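Glyoxylate-induced Protein (Pseudomonas aeruginosa, PDB 1SQ4) is of uncertain function, but is a two-barrel cupin protein that may act as a ureidoglycine aminohydrolase. Local coordinates at residues 164-169 with 175-180; 27-32 with 244-249; 143-148 with 266-271; 101-106 with 156-161. All blocks are in the same frame, centred on the assembly; numbering follows the deposited sequence.

Contact 1 (164-169 with 175-180); sequences IQPLVM and RWSTTR. With SCN (thiocyanate ion), chain D.
The beta hairpin of strands 167-168 and 176-179 is closed here by Leu-167 and Thr-178, an antiparallel hydrogen-bonded pair. Leu-167 N donates to Thr-178 O at 2.6 Å, and Thr-178 N donates to Leu-167 O at 2.8 Å. A third backbone bond, Met-169 N to Trp-176 O at 2.8 Å, lies nearer the turn. Val-168 and Ser-177, in between, are a non-hydrogen-bonded pair. Met-169, a selenomethionine, has the most area buried here. Its CG sits over one face of Trp-176, 3.6 Å from the centroid of the six-membered ring, as a CH-pi contact. The bend at chi2 (-80°) keeps SE over that ring at 4.0 Å from the same centroid, a Met-aromatic contact. CE then turns to Thr-178, 3.5 Å from its OG1. Leu-167 CD1 covers one face of the Arg-180 guanidinium. At the edge of that group, Arg-180 NH2 donates to N of a thiocyanate ion at 3.0 Å; the ion probably comes from the crystallisation liquor. Met-169 also packs on Ile-41 of the second subunit. Trp-176 stacks on Phe-198. Strand 176-179 pairs onward with strand 191-198, which leaves 167-168 as an outermost strand of this sheet within the chain.

Contact 2 (27-32 with 244-249); sequences TEAYAV and AFCPQA
Cys-246 meets Ala-29 and Tyr-30 through its sulfur, in a small buried contact. It has the largest buried area of the three. The bond from CA to CB of Cys-246 points toward segment 27-32, and SG stands anti to the backbone N (chi1 -180°), which carries the sulfur on to the other segment. SG lies 3.7 Å from Ala-29 O and 4.1 Å from Ala-29 CB. The sulfur therefore packs beside both the carbonyl oxygen and the methyl group of Ala-29. Tyr-30 adds its CB, 4.3 Å from Cys-246 SG. The same sulfur lies 5.5 Å from the centroid of the Tyr-30 ring, an oblique sulfur-aromatic contact. No hydrogen bond crosses between the segments.

The turn before Tyr-30 is fixed locally. Thr-27 OG1 accepts from Tyr-30 N at 2.9 Å and from Ala-29 N at 3.2 Å, an ST turn within an ST motif. Thr-27 CB also lies over one face of the Tyr-30 ring, toward its rim. The far end of the ring is tied down, since Tyr-30 OH bonds to Asp-230 OD1. Asn-228 touches both Ala-29 and Cys-246.

Ala-29 is backbone-bonded to Arg-243, and strand 30-33 runs antiparallel to strand 239-244. Cys-246 lies in the link from that strand to 248-251. The arrangement is that of an N-terminal strand added to the beta barrel of the second cupin domain.

Contact 3 (143-148 with 266-271); sequences KHYQKV and VNRHMR
Arg-268 bends round to reach Gln-146 and Val-148. Its side chain turns at chi2 (105°) and chi3 (-52°), which brings the guanidinium back over its own chain. NE and NH1 both donate to Asn-267 O, at 2.7 and 3.1 Å, from the same face of that carbonyl. NH2 is left to point across and donates to Gln-146 O at 2.7 Å, nearly along the C=O axis. NH1 has a second acceptor in Met-187 O. These bonds fix the rotation of the group. The Gln-146 side chain is fully extended and runs alongside Arg-268, pointing the other way. Its CG lies 3.5 Å from Arg-268 CD, and its amide is almost perpendicular to the guanidinium. Val-148 CG1 covers one guanidinium face, 3.6 Å from Arg-268 NH2. Tyr-145 OH lies in the guanidinium plane, 3.8 Å from Arg-268 NH2, and bonds to Arg-188 O. Lys-143 NZ lies 4.5 Å from Arg-271 NH1, but each has its own acid, Asp-190 and Asp-265. His-269 ND1 bonds to Tyr-71 of the second subunit. The contact joins the end of strand 136-144, in the first cupin domain's sheet, to the loop after strand 258-265 of the second.

Contact 4 (101-106 with 156-161); sequences LSLTLQ and AFVTNE
Leu-105 and Ala-156 carry the apolar part of this contact. Leu-105 CD2 reaches Ala-156 CB at 3.5 Å, and Leu-105 CG stands 4.1 Å from the same methyl. CG is anti to the backbone N (chi1 -176°), which sends the branch out from strand 101-105 to that methyl. A second, looser touch is Leu-103 CD2 to Val-158 CG2 at 4.4 Å. Leu-103 and Leu-105 lie two apart on their strand. Ala-156, just before strand 157-160, and Val-158 within it are also two apart in sequence, so each leucine meets one of the two. The touching parts run 145° apart, roughly antiparallel.

A polar group appears only at the exposed margin. Gln-106 NE2 lies 4.3 Å from Ala-156 CB, a plain van der Waals approach. Pro-121 packs on both residues there.

Hydrogen bonds do not cross between the segments. Each backbone is bonded within its own sheet: Leu-103 with His-110, and Phe-157 with Phe-119. Other side chains also pack on the leucines. Tyr-126 touches both of them, Ala-118 touches Leu-103, and Ile-120 touches Leu-105.

This is packing between two sheets of the first cupin domain, with strand 157-160 at the edge of one of them. The chemistry is almost wholly apolar. Between these segments, then, the link is probably van der Waals and hydrophobic, while each strand is held by the backbone bonds of its own sheet.

In the fold
Contact 4 lies in the first cupin domain; contacts 1 and 2 are built on the eight-stranded sheet of the second. Along that sheet, contact 1 is at the end formed by 167-168, and contact 2 lies toward the other end, where 30-33 joins 239-244. Their centres are about 23 Å apart. Contact 3 bridges the domains and reaches the same six-stranded sheet as contact 4. Contacts 2 and 4 are farthest apart, about 33 Å between centres, on opposite sides of the chain's centre. Along the chain, contact 4 closes just before contact 1 opens. Contact 2 brings N-terminal strand 30-33 onto the second domain's sheet, and contact 3 brings the loop after 258-265 to the first domain. Along the chain these two cross.

Contact 1 (164-169 with 175-180)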
loop_
_atom_site.group_PDB
_atom_site.type_symbol
_atom_site.label_atom_id
_atom_site.label_comp_id
_atom_site.label_asym_id
_atom_site.label_seq_id
_atom_site.Cartn_x
_atom_site.Cartn_y
_atom_site.Cartn_z
ATOM N N ILE A 164 32.451 -32.652 -8.282
ATOM C CA ILE A 164 31.490 -32.673 -9.372
ATOM C C ILE A 164 31.634 -31.461 -10.259
ATOM O O ILE A 164 31.561 -30.320 -9.793
ATOM C CB ILE A 164 30.051 -32.731 -8.830
ATOM C CG1 ILE A 164 29.819 -34.077 -8.143
ATOM C CG2 ILE A 164 29.063 -32.529 -9.957
ATOM C CD1 ILE A 164 28.462 -34.223 -7.544
ATOM N N GLN A 165 31.835 -31.704 -11.545
ATOM C CA GLN A 165 31.990 -30.597 -12.472
ATOM C C GLN A 165 30.618 -29.977 -12.746
ATOM O O GLN A 165 29.699 -30.639 -13.232
ATOM C CB GLN A 165 32.645 -31.080 -13.769
ATOM C CG GLN A 165 33.535 -30.039 -14.460
ATOM C CD GLN A 165 34.884 -29.843 -13.771
ATOM O OE1 GLN A 165 34.955 -29.416 -12.607
ATOM N NE2 GLN A 165 35.963 -30.153 -14.491
ATOM N N PRO A 166 30.464 -28.689 -12.413
ATOM C CA PRO A 166 29.198 -27.988 -12.625
ATOM C C PRO A 166 28.814 -27.847 -14.080
ATOM O O PRO A 166 29.642 -27.517 -14.918
ATOM C CB PRO A 166 29.426 -26.641 -11.943
ATOM C CG PRO A 166 30.910 -26.455 -12.020
ATOM C CD PRO A 166 31.436 -27.826 -11.718
ATOM N N LEU A 167 27.547 -28.118 -14.363
ATOM C CA LEU A 167 27.002 -28.022 -15.703
ATOM C C LEU A 167 26.728 -26.546 -15.969
ATOM O O LEU A 167 25.822 -25.959 -15.384
ATOM C CB LEU A 167 25.710 -28.824 -15.781
ATOM C CG LEU A 167 25.060 -29.049 -17.143
ATOM C CD1 LEU A 167 23.883 -29.989 -16.943
ATOM C CD2 LEU A 167 24.603 -27.730 -17.774
ATOM N N VAL A 168 27.524 -25.957 -16.851
ATOM C CA VAL A 168 27.411 -24.546 -17.199
ATOM C C VAL A 168 26.180 -24.219 -18.041
ATOM O O VAL A 168 25.924 -24.873 -19.050
ATOM C CB VAL A 168 28.677 -24.093 -17.953
ATOM C CG1 VAL A 168 28.884 -24.969 -19.174
ATOM C CG2 VAL A 168 28.567 -22.636 -18.340
HETATM N N MSE A 169 25.420 -23.206 -17.628
HETATM C CA MSE A 169 24.218 -22.799 -18.362
HETATM C C MSE A 169 24.613 -22.259 -19.736
HETATM O O MSE A 169 25.566 -21.489 -19.861
HETATM C CB MSE A 169 23.456 -21.710 -17.594
HETATM C CG MSE A 169 22.908 -22.125 -16.228
HETATM SE SE MSE A 169 21.234 -23.146 -16.235
HETATM C CE MSE A 169 21.939 -24.921 -15.906
ATOM N N ARG A 175 28.904 -17.653 -17.040
ATOM C CA ARG A 175 28.994 -17.048 -15.707
ATOM C C ARG A 175 27.939 -17.639 -14.765
ATOM O O ARG A 175 27.775 -17.179 -13.636
ATOM C CB ARG A 175 28.762 -15.533 -15.791
ATOM C CG ARG A 175 29.999 -14.647 -15.904
ATOM C CD ARG A 175 30.840 -14.934 -17.145
ATOM N NE ARG A 175 31.753 -13.827 -17.434
ATOM C CZ ARG A 175 32.724 -13.408 -16.625
ATOM N NH1 ARG A 175 32.934 -14.006 -15.458
ATOM N NH2 ARG A 175 33.465 -12.359 -16.975
ATOM N N TRP A 176 27.221 -18.651 -15.231
ATOM C CA TRP A 176 26.173 -19.266 -14.437
ATOM C C TRP A 176 26.178 -20.758 -14.738
ATOM O O TRP A 176 26.189 -21.164 -15.898
ATOM C CB TRP A 176 24.838 -18.611 -14.811
ATOM C CG TRP A 176 23.653 -19.099 -14.066
ATOM C CD1 TRP A 176 23.608 -19.486 -12.762
ATOM C CD2 TRP A 176 22.322 -19.242 -14.573
ATOM N NE1 TRP A 176 22.331 -19.868 -12.422
ATOM C CE2 TRP A 176 21.522 -19.728 -13.516
ATOM C CE3 TRP A 176 21.726 -19.008 -15.817
ATOM C CZ2 TRP A 176 20.157 -19.986 -13.665
ATOM C CZ3 TRP A 176 20.366 -19.266 -15.965
ATOM C CH2 TRP A 176 19.599 -19.750 -14.896
ATOM N N SER A 177 26.190 -21.578 -13.693
ATOM C CA SER A 177 26.227 -23.023 -13.862
ATOM C C SER A 177 25.491 -23.692 -12.718
ATOM O O SER A 177 25.081 -23.028 -11.774
ATOM C CB SER A 177 27.670 -23.496 -13.870
ATOM O OG SER A 177 28.287 -23.160 -12.638
ATOM N N THR A 178 25.357 -25.012 -12.789
ATOM C CA THR A 178 24.657 -25.760 -11.759
ATOM C C THR A 178 25.348 -27.094 -11.507
ATOM O O THR A 178 25.763 -27.773 -12.451
ATOM C CB THR A 178 23.205 -26.060 -12.195
ATOM O OG1 THR A 178 22.533 -24.836 -12.500
ATOM C CG2 THR A 178 22.455 -26.787 -11.098
ATOM N N THR A 179 25.478 -27.476 -10.241
ATOM C CA THR A 179 26.086 -28.755 -9.928
ATOM C C THR A 179 24.978 -29.694 -9.477
ATOM O O THR A 179 24.259 -29.403 -8.527
ATOM C CB THR A 179 27.131 -28.630 -8.822
ATOM O OG1 THR A 179 26.745 -29.447 -7.706
ATOM C CG2 THR A 179 27.268 -27.186 -8.387
ATOM N N ARG A 180 24.839 -30.818 -10.173
ATOM C CA ARG A 180 23.794 -31.796 -9.883
ATOM C C ARG A 180 24.368 -33.102 -9.363
ATOM O O ARG A 180 25.516 -33.447 -9.647
ATOM C CB ARG A 180 22.980 -32.049 -11.149
ATOM C CG ARG A 180 22.343 -30.791 -11.687
ATOM C CD ARG A 180 21.749 -30.995 -13.061
ATOM N NE ARG A 180 21.120 -29.766 -13.537
ATOM C CZ ARG A 180 20.768 -29.543 -14.797
ATOM N NH1 ARG A 180 20.980 -30.470 -15.724
ATOM N NH2 ARG A 180 20.212 -28.388 -15.133
HETATM S S SCN D . 18.808 -26.176 -10.248
HETATM C C SCN D . 18.755 -26.594 -11.887
HETATM N N SCN D . 18.737 -26.848 -12.993
#

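Contact 2 (27-32 with 244-249)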
loop_
_atom_site.group_PDB
_atom_site.type_symbol
_atom_site.label_atom_id
_atom_site.label_comp_id
_atom_site.label_asym_id
_atom_site.label_seq_id
_atom_site.Cartn_x
_atom_site.Cartn_y
_atom_site.Cartn_z
ATOM N N THR A 27 6.103 -11.949 1.616
ATOM C CA THR A 27 5.151 -11.400 0.657
ATOM C C THR A 27 4.229 -12.501 0.166
ATOM O O THR A 27 4.186 -13.583 0.746
ATOM C CB THR A 27 5.857 -10.767 -0.558
ATOM O OG1 THR A 27 6.475 -11.789 -1.354
ATOM C CG2 THR A 27 6.904 -9.785 -0.099
ATOM N N GLU A 28 3.497 -12.243 -0.905
ATOM C CA GLU A 28 2.587 -13.257 -1.392
ATOM C C GLU A 28 3.248 -14.147 -2.427
ATOM O O GLU A 28 2.644 -15.101 -2.918
ATOM C CB GLU A 28 1.331 -12.603 -1.961
ATOM C CG GLU A 28 1.575 -11.619 -3.102
ATOM C CD GLU A 28 2.491 -10.436 -2.742
ATOM O OE1 GLU A 28 2.355 -9.853 -1.632
ATOM O OE2 GLU A 28 3.335 -10.068 -3.597
ATOM N N ALA A 29 4.509 -13.857 -2.718
ATOM C CA ALA A 29 5.260 -14.607 -3.713
ATOM C C ALA A 29 6.566 -15.156 -3.165
ATOM O O ALA A 29 7.144 -16.096 -3.715
ATOM C CB ALA A 29 5.552 -13.712 -4.899
ATOM N N TYR A 30 7.045 -14.564 -2.086
ATOM C CA TYR A 30 8.292 -15.029 -1.544
ATOM C C TYR A 30 8.490 -14.642 -0.086
ATOM O O TYR A 30 7.690 -13.905 0.504
ATOM C CB TYR A 30 9.445 -14.489 -2.391
ATOM C CG TYR A 30 9.557 -12.994 -2.354
ATOM C CD1 TYR A 30 8.756 -12.190 -3.159
ATOM C CD2 TYR A 30 10.443 -12.378 -1.477
ATOM C CE1 TYR A 30 8.837 -10.807 -3.090
ATOM C CE2 TYR A 30 10.536 -11.000 -1.395
ATOM C CZ TYR A 30 9.729 -10.218 -2.204
ATOM O OH TYR A 30 9.818 -8.849 -2.122
ATOM N N ALA A 31 9.570 -15.175 0.480
ATOM C CA ALA A 31 9.958 -14.933 1.863
ATOM C C ALA A 31 11.479 -14.964 1.959
ATOM O O ALA A 31 12.108 -15.901 1.476
ATOM C CB ALA A 31 9.369 -16.005 2.760
ATOM N N VAL A 32 12.064 -13.931 2.556
ATOM C CA VAL A 32 13.508 -13.880 2.742
ATOM C C VAL A 32 13.783 -13.982 4.220
ATOM O O VAL A 32 13.209 -13.237 5.010
ATOM C CB VAL A 32 14.136 -12.551 2.303
ATOM C CG1 VAL A 32 15.637 -12.651 2.436
ATOM C CG2 VAL A 32 13.736 -12.194 0.888
ATOM N N ALA A 244 5.941 -19.930 -6.445
ATOM C CA ALA A 244 5.627 -20.562 -7.727
ATOM C C ALA A 244 5.484 -19.466 -8.755
ATOM O O ALA A 244 4.819 -18.455 -8.519
ATOM C CB ALA A 244 4.338 -21.369 -7.662
ATOM N N PHE A 245 6.124 -19.687 -9.893
ATOM C CA PHE A 245 6.124 -18.741 -10.981
ATOM C C PHE A 245 6.743 -17.435 -10.541
ATOM O O PHE A 245 6.811 -16.489 -11.314
ATOM C CB PHE A 245 4.707 -18.523 -11.476
ATOM C CG PHE A 245 4.078 -19.744 -12.043
ATOM C CD1 PHE A 245 4.485 -20.242 -13.276
ATOM C CD2 PHE A 245 3.084 -20.412 -11.338
ATOM C CE1 PHE A 245 3.901 -21.388 -13.810
ATOM C CE2 PHE A 245 2.493 -21.559 -11.858
ATOM C CZ PHE A 245 2.906 -22.049 -13.095
ATOM N N CYS A 246 7.205 -17.382 -9.297
ATOM C CA CYS A 246 7.840 -16.173 -8.790
ATOM C C CYS A 246 9.069 -15.839 -9.641
ATOM O O CYS A 246 10.006 -16.627 -9.717
ATOM C CB CYS A 246 8.265 -16.370 -7.340
ATOM S SG CYS A 246 9.062 -14.913 -6.628
ATOM N N PRO A 247 9.079 -14.671 -10.301
ATOM C CA PRO A 247 10.235 -14.314 -11.129
ATOM C C PRO A 247 11.543 -14.271 -10.328
ATOM O O PRO A 247 11.556 -13.880 -9.160
ATOM C CB PRO A 247 9.848 -12.945 -11.684
ATOM C CG PRO A 247 8.352 -13.014 -11.727
ATOM C CD PRO A 247 8.023 -13.652 -10.415
ATOM N N GLN A 248 12.636 -14.679 -10.964
ATOM C CA GLN A 248 13.942 -14.697 -10.314
ATOM C C GLN A 248 15.034 -14.129 -11.198
ATOM O O GLN A 248 15.327 -14.665 -12.268
ATOM C CB GLN A 248 14.326 -16.123 -9.949
ATOM C CG GLN A 248 13.260 -16.906 -9.221
ATOM C CD GLN A 248 13.759 -18.276 -8.835
ATOM O OE1 GLN A 248 14.760 -18.389 -8.137
ATOM N NE2 GLN A 248 13.077 -19.322 -9.285
ATOM N N ALA A 249 15.649 -13.048 -10.746
ATOM C CA ALA A 249 16.734 -12.417 -11.490
ATOM C C ALA A 249 17.876 -12.259 -10.519
ATOM O O ALA A 249 17.670 -12.002 -9.331
ATOM C CB ALA A 249 16.300 -11.067 -12.001
#

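Contact 3 (143-148 with 266-271)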
loop_
_atom_site.group_PDB
_atom_site.type_symbol
_atom_site.label_atom_id
_atom_site.label_comp_id
_atom_site.label_asym_id
_atom_site.label_seq_id
_atom_site.Cartn_x
_atom_site.Cartn_y
_atom_site.Cartn_z
ATOM N N LYS A 143 11.888 -35.108 3.019
ATOM C CA LYS A 143 10.680 -35.130 2.209
ATOM C C LYS A 143 10.113 -36.529 2.151
ATOM O O LYS A 143 10.850 -37.509 2.155
ATOM C CB LYS A 143 10.956 -34.681 0.775
ATOM C CG LYS A 143 9.761 -34.831 -0.176
ATOM C CD LYS A 143 10.228 -34.700 -1.619
ATOM C CE LYS A 143 9.099 -34.697 -2.658
ATOM N NZ LYS A 143 8.105 -35.795 -2.541
ATOM N N HIS A 144 8.797 -36.627 2.101
ATOM C CA HIS A 144 8.200 -37.932 1.993
ATOM C C HIS A 144 8.375 -38.331 0.534
ATOM O O HIS A 144 7.954 -37.616 -0.386
ATOM C CB HIS A 144 6.721 -37.881 2.376
ATOM C CG HIS A 144 6.483 -37.820 3.854
ATOM N ND1 HIS A 144 5.305 -37.343 4.393
ATOM C CD2 HIS A 144 7.245 -38.201 4.901
ATOM C CE1 HIS A 144 5.355 -37.435 5.708
ATOM N NE2 HIS A 144 6.521 -37.953 6.047
ATOM N N TYR A 145 9.028 -39.467 0.334
ATOM C CA TYR A 145 9.282 -39.986 -0.996
ATOM C C TYR A 145 7.993 -40.462 -1.633
ATOM O O TYR A 145 7.138 -41.036 -0.968
ATOM C CB TYR A 145 10.285 -41.143 -0.918
ATOM C CG TYR A 145 10.573 -41.775 -2.263
ATOM C CD1 TYR A 145 10.019 -43.007 -2.611
ATOM C CD2 TYR A 145 11.367 -41.115 -3.216
ATOM C CE1 TYR A 145 10.239 -43.563 -3.866
ATOM C CE2 TYR A 145 11.587 -41.675 -4.479
ATOM C CZ TYR A 145 11.013 -42.897 -4.788
ATOM O OH TYR A 145 11.176 -43.442 -6.028
ATOM N N GLN A 146 7.848 -40.214 -2.927
ATOM C CA GLN A 146 6.651 -40.646 -3.620
ATOM C C GLN A 146 6.956 -41.857 -4.488
ATOM O O GLN A 146 7.675 -41.762 -5.485
ATOM C CB GLN A 146 6.087 -39.521 -4.468
ATOM C CG GLN A 146 4.794 -39.890 -5.150
ATOM C CD GLN A 146 4.112 -38.690 -5.761
ATOM O OE1 GLN A 146 3.074 -38.820 -6.425
ATOM N NE2 GLN A 146 4.690 -37.502 -5.540
ATOM N N LYS A 147 6.412 -42.998 -4.077
ATOM C CA LYS A 147 6.604 -44.253 -4.777
ATOM C C LYS A 147 5.703 -44.336 -5.987
ATOM O O LYS A 147 4.519 -44.012 -5.918
ATOM C CB LYS A 147 6.278 -45.434 -3.862
ATOM C CG LYS A 147 6.434 -46.799 -4.524
ATOM C CD LYS A 147 7.905 -47.126 -4.736
ATOM C CE LYS A 147 8.084 -48.362 -5.605
ATOM N NZ LYS A 147 7.488 -48.161 -6.958
ATOM N N VAL A 148 6.269 -44.771 -7.102
ATOM C CA VAL A 148 5.483 -44.947 -8.301
ATOM C C VAL A 148 5.726 -46.355 -8.826
ATOM O O VAL A 148 6.870 -46.784 -9.005
ATOM C CB VAL A 148 5.817 -43.877 -9.387
ATOM C CG1 VAL A 148 7.312 -43.670 -9.489
ATOM C CG2 VAL A 148 5.240 -44.312 -10.726
ATOM N N VAL A 266 10.435 -33.068 -8.066
ATOM C CA VAL A 266 10.262 -33.251 -9.501
ATOM C C VAL A 266 9.934 -34.673 -9.948
ATOM O O VAL A 266 9.784 -35.580 -9.136
ATOM C CB VAL A 266 11.543 -32.838 -10.232
ATOM C CG1 VAL A 266 11.772 -31.335 -10.094
ATOM C CG2 VAL A 266 12.722 -33.603 -9.648
ATOM N N ASN A 267 9.837 -34.847 -11.262
ATOM C CA ASN A 267 9.553 -36.133 -11.889
ATOM C C ASN A 267 8.323 -36.838 -11.366
ATOM O O ASN A 267 8.269 -38.066 -11.345
ATOM C CB ASN A 267 10.753 -37.060 -11.756
ATOM C CG ASN A 267 12.013 -36.435 -12.265
ATOM O OD1 ASN A 267 11.975 -35.550 -13.104
ATOM N ND2 ASN A 267 13.144 -36.894 -11.762
ATOM N N ARG A 268 7.327 -36.072 -10.942
ATOM C CA ARG A 268 6.110 -36.689 -10.436
ATOM C C ARG A 268 4.880 -35.873 -10.828
ATOM O O ARG A 268 5.007 -34.726 -11.244
ATOM C CB ARG A 268 6.215 -36.825 -8.923
ATOM C CG ARG A 268 5.665 -38.127 -8.404
ATOM C CD ARG A 268 6.757 -39.139 -7.977
ATOM N NE ARG A 268 7.769 -39.371 -8.995
ATOM C CZ ARG A 268 8.781 -40.227 -8.877
ATOM N NH1 ARG A 268 9.656 -40.346 -9.868
ATOM N NH2 ARG A 268 8.924 -40.972 -7.789
ATOM N N HIS A 269 3.697 -36.468 -10.732
ATOM C CA HIS A 269 2.467 -35.757 -11.075
ATOM C C HIS A 269 2.197 -34.725 -9.997
ATOM O O HIS A 269 2.706 -34.845 -8.886
ATOM C CB HIS A 269 1.259 -36.702 -11.124
ATOM C CG HIS A 269 0.966 -37.263 -12.479
ATOM N ND1 HIS A 269 0.702 -36.476 -13.577
ATOM C CD2 HIS A 269 0.882 -38.546 -12.909
ATOM C CE1 HIS A 269 0.469 -37.244 -14.627
ATOM N NE2 HIS A 269 0.574 -38.505 -14.246
HETATM N N MSE A 270 1.381 -33.724 -10.319
HETATM C CA MSE A 270 1.021 -32.680 -9.360
HETATM C C MSE A 270 -0.067 -33.200 -8.417
HETATM O O MSE A 270 -1.051 -33.779 -8.866
HETATM C CB MSE A 270 0.518 -31.440 -10.097
HETATM C CG MSE A 270 1.576 -30.723 -10.911
HETATM SE SE MSE A 270 3.024 -30.003 -9.827
HETATM C CE MSE A 270 4.303 -31.424 -10.083
ATOM N N ARG A 271 0.110 -32.996 -7.114
ATOM C CA ARG A 271 -0.872 -33.469 -6.139
ATOM C C ARG A 271 -2.237 -32.812 -6.304
ATOM O O ARG A 271 -2.353 -31.594 -6.270
ATOM C CB ARG A 271 -0.364 -33.260 -4.701
ATOM C CG ARG A 271 0.384 -31.950 -4.448
ATOM C CD ARG A 271 1.906 -32.043 -4.728
ATOM N NE ARG A 271 2.664 -32.559 -3.583
ATOM C CZ ARG A 271 3.991 -32.499 -3.453
ATOM N NH1 ARG A 271 4.579 -32.996 -2.368
ATOM N NH2 ARG A 271 4.740 -31.942 -4.396
#

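Contact 4 (101-106 with 156-161)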
loop_
_atom_site.group_PDB
_atom_site.type_symbol
_atom_site.label_atom_id
_atom_site.label_comp_id
_atom_site.label_asym_id
_atom_site.label_seq_id
_atom_site.Cartn_x
_atom_site.Cartn_y
_atom_site.Cartn_z
ATOM N N LEU A 101 31.716 -35.269 9.439
ATOM C CA LEU A 101 30.629 -36.111 9.904
ATOM C C LEU A 101 30.911 -37.547 9.507
ATOM O O LEU A 101 31.494 -37.814 8.457
ATOM C CB LEU A 101 29.299 -35.650 9.290
ATOM C CG LEU A 101 27.975 -36.245 9.796
ATOM C CD1 LEU A 101 27.848 -36.013 11.286
ATOM C CD2 LEU A 101 26.803 -35.593 9.079
ATOM N N SER A 102 30.506 -38.470 10.368
ATOM C CA SER A 102 30.693 -39.890 10.114
ATOM C C SER A 102 29.317 -40.493 9.867
ATOM O O SER A 102 28.485 -40.551 10.773
ATOM C CB SER A 102 31.358 -40.549 11.321
ATOM O OG SER A 102 31.583 -41.927 11.110
ATOM N N LEU A 103 29.077 -40.921 8.630
ATOM C CA LEU A 103 27.797 -41.515 8.243
ATOM C C LEU A 103 27.917 -42.996 7.926
ATOM O O LEU A 103 28.775 -43.413 7.150
ATOM C CB LEU A 103 27.223 -40.807 7.007
ATOM C CG LEU A 103 25.990 -41.450 6.350
ATOM C CD1 LEU A 103 24.814 -41.333 7.287
ATOM C CD2 LEU A 103 25.679 -40.782 5.033
ATOM N N THR A 104 27.044 -43.790 8.528
ATOM C CA THR A 104 27.026 -45.217 8.270
ATOM C C THR A 104 25.748 -45.426 7.468
ATOM O O THR A 104 24.643 -45.423 8.015
ATOM C CB THR A 104 26.987 -46.018 9.580
ATOM O OG1 THR A 104 28.172 -45.744 10.331
ATOM C CG2 THR A 104 26.915 -47.495 9.301
ATOM N N LEU A 105 25.904 -45.578 6.159
ATOM C CA LEU A 105 24.763 -45.747 5.285
ATOM C C LEU A 105 24.878 -47.020 4.477
ATOM O O LEU A 105 25.879 -47.248 3.799
ATOM C CB LEU A 105 24.656 -44.543 4.349
ATOM C CG LEU A 105 23.443 -44.503 3.423
ATOM C CD1 LEU A 105 22.197 -44.438 4.264
ATOM C CD2 LEU A 105 23.522 -43.305 2.485
ATOM N N GLN A 106 23.844 -47.851 4.550
ATOM C CA GLN A 106 23.837 -49.101 3.807
ATOM C C GLN A 106 25.072 -49.923 4.128
ATOM O O GLN A 106 25.819 -50.321 3.230
ATOM C CB GLN A 106 23.799 -48.816 2.300
ATOM C CG GLN A 106 22.560 -49.366 1.613
ATOM C CD GLN A 106 21.282 -48.711 2.124
ATOM O OE1 GLN A 106 21.051 -48.617 3.337
ATOM N NE2 GLN A 106 20.436 -48.271 1.197
ATOM N N ALA A 156 21.106 -45.124 -2.561
ATOM C CA ALA A 156 21.930 -44.181 -1.824
ATOM C C ALA A 156 23.265 -43.976 -2.504
ATOM O O ALA A 156 23.625 -44.691 -3.432
ATOM C CB ALA A 156 22.161 -44.680 -0.420
ATOM N N PHE A 157 23.992 -42.974 -2.034
ATOM C CA PHE A 157 25.304 -42.673 -2.557
ATOM C C PHE A 157 25.863 -41.493 -1.780
ATOM O O PHE A 157 25.114 -40.715 -1.189
ATOM C CB PHE A 157 25.227 -42.396 -4.065
ATOM C CG PHE A 157 24.369 -41.230 -4.437
ATOM C CD1 PHE A 157 24.879 -39.943 -4.378
ATOM C CD2 PHE A 157 23.048 -41.414 -4.830
ATOM C CE1 PHE A 157 24.098 -38.855 -4.709
ATOM C CE2 PHE A 157 22.249 -40.328 -5.166
ATOM C CZ PHE A 157 22.777 -39.046 -5.100
ATOM N N VAL A 158 27.188 -41.405 -1.746
ATOM C CA VAL A 158 27.892 -40.346 -1.034
ATOM C C VAL A 158 28.976 -39.809 -1.964
ATOM O O VAL A 158 29.551 -40.555 -2.767
ATOM C CB VAL A 158 28.552 -40.882 0.253
ATOM C CG1 VAL A 158 29.211 -39.746 1.029
ATOM C CG2 VAL A 158 27.514 -41.582 1.112
ATOM N N THR A 159 29.252 -38.513 -1.846
ATOM C CA THR A 159 30.236 -37.865 -2.686
ATOM C C THR A 159 30.459 -36.452 -2.156
ATOM O O THR A 159 29.945 -36.107 -1.093
ATOM C CB THR A 159 29.732 -37.823 -4.152
ATOM O OG1 THR A 159 30.707 -37.193 -4.994
ATOM C CG2 THR A 159 28.413 -37.068 -4.235
ATOM N N ASN A 160 31.233 -35.648 -2.881
ATOM C CA ASN A 160 31.502 -34.275 -2.471
ATOM C C ASN A 160 31.328 -33.366 -3.693
ATOM O O ASN A 160 31.841 -33.649 -4.773
ATOM C CB ASN A 160 32.917 -34.167 -1.873
ATOM C CG ASN A 160 33.183 -32.815 -1.209
ATOM O OD1 ASN A 160 33.190 -31.780 -1.874
ATOM N ND2 ASN A 160 33.399 -32.826 0.110
ATOM N N GLU A 161 30.587 -32.281 -3.518
ATOM C CA GLU A 161 30.308 -31.369 -4.606
ATOM C C GLU A 161 31.556 -30.819 -5.260
ATOM O O GLU A 161 31.526 -30.467 -6.431
ATOM C CB GLU A 161 29.410 -30.232 -4.105
ATOM C CG GLU A 161 30.079 -29.264 -3.140
ATOM C CD GLU A 161 30.586 -28.034 -3.838
ATOM O OE1 GLU A 161 31.093 -27.127 -3.149
ATOM O OE2 GLU A 161 30.478 -27.962 -5.083
#